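Local structure of putative N-acetylmuramoyl-L-alanine amidase (Enterococcus phage phiM1EF22, 7D55) at residues A[3-8]-A[74-79]. The protein is the tetrameric cell-binding domain of an enterococcal phage endolysin, a putative N-acetylmuramoyl-L-alanine amidase, and probably anchors the enzyme to the bacterial cell wall. Sequence-based numbering, arbitrary orientation.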
ATOM      1  N   CYS A   3      -4.842  -2.472  10.832  1.00  9.39           N
ATOM      2  CA  CYS A   3      -5.250  -2.878  12.166  1.00  9.87           C
ATOM      3  C   CYS A   3      -4.017  -3.264  12.960  1.00  9.48           C
ATOM      4  O   CYS A   3      -2.944  -3.506  12.399  1.00  9.17           O
ATOM      5  CB  CYS A   3      -6.267  -4.026  12.141  1.00 12.00           C
ATOM      6  SG  CYS A   3      -5.676  -5.590  11.476  1.00 13.48           S
ATOM      7  N   LEU A   4      -4.177  -3.270  14.281  1.00  8.96           N
ATOM      8  CA  LEU A   4      -3.252  -3.916  15.198  1.00  9.15           C
ATOM      9  C   LEU A   4      -3.953  -5.126  15.790  1.00  8.69           C
ATOM     10  O   LEU A   4      -5.175  -5.127  15.968  1.00  8.73           O
ATOM     11  CB  LEU A   4      -2.864  -2.973  16.338  1.00  8.91           C
ATOM     12  CG  LEU A   4      -2.026  -1.758  15.919  1.00  9.99           C
ATOM     13  CD1 LEU A   4      -2.075  -0.655  16.980  1.00 10.30           C
ATOM     14  CD2 LEU A   4      -0.595  -2.202  15.649  1.00 10.97           C
ATOM     15  N   TYR A   5      -3.178  -6.161  16.098  1.00  9.18           N
ATOM     16  CA  TYR A   5      -3.738  -7.358  16.711  1.00  9.01           C
ATOM     17  C   TYR A   5      -2.627  -8.062  17.468  1.00  8.62           C
ATOM     18  O   TYR A   5      -1.452  -7.712  17.353  1.00  9.48           O
ATOM     19  CB  TYR A   5      -4.386  -8.294  15.673  1.00  8.83           C
ATOM     20  CG  TYR A   5      -3.419  -8.880  14.666  1.00  8.69           C
ATOM     21  CD1 TYR A   5      -3.053  -8.171  13.530  1.00  9.33           C
ATOM     22  CD2 TYR A   5      -2.885 -10.157  14.846  1.00  8.52           C
ATOM     23  CE1 TYR A   5      -2.174  -8.712  12.598  1.00  9.18           C
ATOM     24  CE2 TYR A   5      -2.007 -10.713  13.912  1.00  7.79           C
ATOM     25  CZ  TYR A   5      -1.656  -9.982  12.798  1.00  8.84           C
ATOM     26  OH  TYR A   5      -0.777 -10.517  11.878  1.00  9.75           O
ATOM     27  N   GLU A   6      -3.007  -9.067  18.248  1.00  9.68           N
ATOM     28  CA  GLU A   6      -2.036  -9.880  18.961  1.00  9.55           C
ATOM     29  C   GLU A   6      -2.114 -11.315  18.464  1.00  9.70           C
ATOM     30  O   GLU A   6      -3.191 -11.794  18.104  1.00 10.28           O
ATOM     31  CB  GLU A   6      -2.317  -9.842  20.462  1.00 11.55           C
ATOM     32  CG  GLU A   6      -2.007  -8.488  21.080  1.00 13.91           C
ATOM     33  CD  GLU A   6      -2.457  -8.386  22.523  1.00 19.04           C
ATOM     34  OE1 GLU A   6      -3.280  -7.508  22.835  1.00 24.80           O
ATOM     35  OE2 GLU A   6      -1.994  -9.179  23.348  1.00 19.66           O
ATOM     36  N   ARG A   7      -0.974 -12.007  18.460  1.00  9.31           N
ATOM     37  CA  ARG A   7      -0.926 -13.390  18.005  1.00  8.57           C
ATOM     38  C   ARG A   7       0.234 -14.101  18.693  1.00  7.95           C
ATOM     39  O   ARG A   7       1.161 -13.446  19.201  1.00  8.70           O
ATOM     40  CB  ARG A   7      -0.813 -13.474  16.472  1.00  8.43           C
ATOM     41  CG  ARG A   7       0.429 -12.819  15.901  1.00  9.06           C
ATOM     42  CD  ARG A   7       1.445 -13.863  15.462  1.00 11.25           C
ATOM     43  NE  ARG A   7       0.926 -14.647  14.344  1.00 12.44           N
ATOM     44  CZ  ARG A   7       0.790 -15.972  14.329  1.00 11.97           C
ATOM     45  NH1 ARG A   7       1.154 -16.708  15.379  1.00 11.98           N
ATOM     46  NH2 ARG A   7       0.293 -16.563  13.243  1.00 11.30           N
ATOM     47  N   PRO A   8       0.204 -15.435  18.760  1.00  8.41           N
ATOM     48  CA  PRO A   8       1.229 -16.156  19.530  1.00  8.77           C
ATOM     49  C   PRO A   8       2.605 -16.145  18.875  1.00  8.94           C
ATOM     50  O   PRO A   8       2.754 -16.114  17.646  1.00  9.30           O
ATOM     51  CB  PRO A   8       0.678 -17.586  19.608  1.00  8.68           C
ATOM     52  CG  PRO A   8      -0.791 -17.432  19.408  1.00  7.35           C
ATOM     53  CD  PRO A   8      -0.924 -16.319  18.400  1.00  7.83           C
ATOM     54  N   ARG A  74      -6.107 -16.226   9.254  1.00 12.01           N
ATOM     55  CA  ARG A  74      -6.758 -15.827   8.014  1.00 11.66           C
ATOM     56  C   ARG A  74      -6.193 -14.512   7.497  1.00 11.76           C
ATOM     57  O   ARG A  74      -5.933 -14.372   6.294  1.00 13.01           O
ATOM     58  CB  ARG A  74      -8.263 -15.691   8.241  1.00 13.68           C
ATOM     59  CG  ARG A  74      -8.919 -16.930   8.840  1.00 14.76           C
ATOM     60  CD  ARG A  74      -8.745 -18.141   7.941  1.00 17.51           C
ATOM     61  NE  ARG A  74      -9.394 -19.323   8.496  1.00 20.03           N
ATOM     62  CZ  ARG A  74      -9.335 -20.534   7.952  1.00 24.41           C
ATOM     63  NH1 ARG A  74      -8.640 -20.725   6.834  1.00 26.62           N
ATOM     64  NH2 ARG A  74      -9.961 -21.552   8.524  1.00 25.71           N
ATOM     65  N   LEU A  75      -5.994 -13.541   8.387  1.00 10.47           N
ATOM     66  CA  LEU A  75      -5.457 -12.257   7.953  1.00  9.24           C
ATOM     67  C   LEU A  75      -4.068 -12.424   7.354  1.00 10.38           C
ATOM     68  O   LEU A  75      -3.761 -11.845   6.303  1.00  9.99           O
ATOM     69  CB  LEU A  75      -5.409 -11.284   9.130  1.00 10.08           C
ATOM     70  CG  LEU A  75      -4.784  -9.928   8.799  1.00 10.06           C
ATOM     71  CD1 LEU A  75      -5.538  -9.309   7.623  1.00 11.92           C
ATOM     72  CD2 LEU A  75      -4.825  -9.038  10.023  1.00 12.05           C
ATOM     73  N   GLU A  76      -3.221 -13.227   8.003  1.00  9.89           N
ATOM     74  CA  GLU A  76      -1.848 -13.423   7.553  1.00 10.77           C
ATOM     75  C   GLU A  76      -1.742 -14.245   6.272  1.00 10.94           C
ATOM     76  O   GLU A  76      -0.677 -14.247   5.646  1.00 11.95           O
ATOM     77  CB  GLU A  76      -1.017 -14.027   8.685  1.00 10.77           C
ATOM     78  CG  GLU A  76      -0.882 -13.088   9.875  1.00 11.80           C
ATOM     79  CD  GLU A  76      -0.231 -13.735  11.094  1.00 12.64           C
ATOM     80  OE1 GLU A  76       0.185 -14.911  11.005  1.00 14.78           O
ATOM     81  OE2 GLU A  76      -0.134 -13.062  12.145  1.00 12.75           O
ATOM     82  N   THR A  77      -2.810 -14.933   5.861  1.00 12.38           N
ATOM     83  CA  THR A  77      -2.820 -15.562   4.548  1.00 14.77           C
ATOM     84  C   THR A  77      -3.081 -14.550   3.441  1.00 15.28           C
ATOM     85  O   THR A  77      -2.567 -14.706   2.326  1.00 16.67           O
ATOM     86  CB  THR A  77      -3.883 -16.659   4.507  1.00 17.74           C
ATOM     87  OG1 THR A  77      -3.651 -17.570   5.585  1.00 20.46           O
ATOM     88  CG2 THR A  77      -3.817 -17.426   3.205  1.00 19.25           C
ATOM     89  N   VAL A  78      -3.880 -13.524   3.719  1.00 14.96           N
ATOM     90  CA  VAL A  78      -4.203 -12.538   2.699  1.00 14.36           C
ATOM     91  C   VAL A  78      -3.230 -11.365   2.705  1.00 13.32           C
ATOM     92  O   VAL A  78      -3.058 -10.707   1.673  1.00 14.93           O
ATOM     93  CB  VAL A  78      -5.668 -12.075   2.812  1.00 17.20           C
ATOM     94  CG1 VAL A  78      -6.616 -13.255   2.640  1.00 17.86           C
ATOM     95  CG2 VAL A  78      -5.912 -11.402   4.132  1.00 18.53           C
ATOM     96  N   CYS A  79      -2.598 -11.092   3.850  1.00 12.05           N
ATOM     97  CA  CYS A  79      -1.586 -10.044   4.005  1.00 12.53           C
ATOM     98  C   CYS A  79      -0.403 -10.724   4.674  1.00 11.95           C
ATOM     99  O   CYS A  79      -0.295 -10.737   5.907  1.00 12.79           O
ATOM    100  CB  CYS A  79      -2.093  -8.904   4.880  1.00 14.80           C
ATOM    101  SG  CYS A  79      -3.521  -8.079   4.210  1.00 17.25           S
TER
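Tyr5 and Arg7 of strand 3-8 converge on the carboxylate of Glu76 in helix 74-78. The helix packs on one face of the domain's mixed beta-sheet, and its axis crosses the strand axis at -111°, 11.9 Å away. Cys3, Tyr5 and Arg7, every second residue of the strand, point toward the helix.

Arg7 grips Glu76 side-on in a buried salt bridge. Arg7 NE donates to the syn lone pair of Glu76 OE2 at 2.9 Å, nearly straight at 170°. NH2 of Arg7 reaches Glu76 OE1 at 2.8 Å, on the syn side but tilted out of the carboxylate plane. Guanidinium and carboxylate are nearly coplanar. Bends at chi2 (105°) and chi3 turn the NE edge of Arg7 to the acid. The Tyr5 hydroxyl takes the anti lone pair of OE2, with OH to Glu76 OE2 2.6 Å. OE2 therefore accepts two bonds, on its syn and anti sides. Glu76 is extended beyond CG, which carries its carboxylate out to the strand. Lys86 adds a second salt bridge at OE1. These positive partners would probably favour the ionised form of Glu76.

Beside this polar cluster, Leu75 CD2 lies 3.7 Å from Tyr5 CE1, oblique to the ring. Leu75 CD2 also touches Cys3 SG at 3.8 Å. The Tyr5 ring also meets that of Trp65, while Ile48 of a second subunit packs on Leu75, so the contact adjoins a tetramer interface. The remaining terminal nitrogen of Arg7 turns back to its own strand, where NH1 donates to Pro8 O at 2.8 Å, in the carbonyl plane.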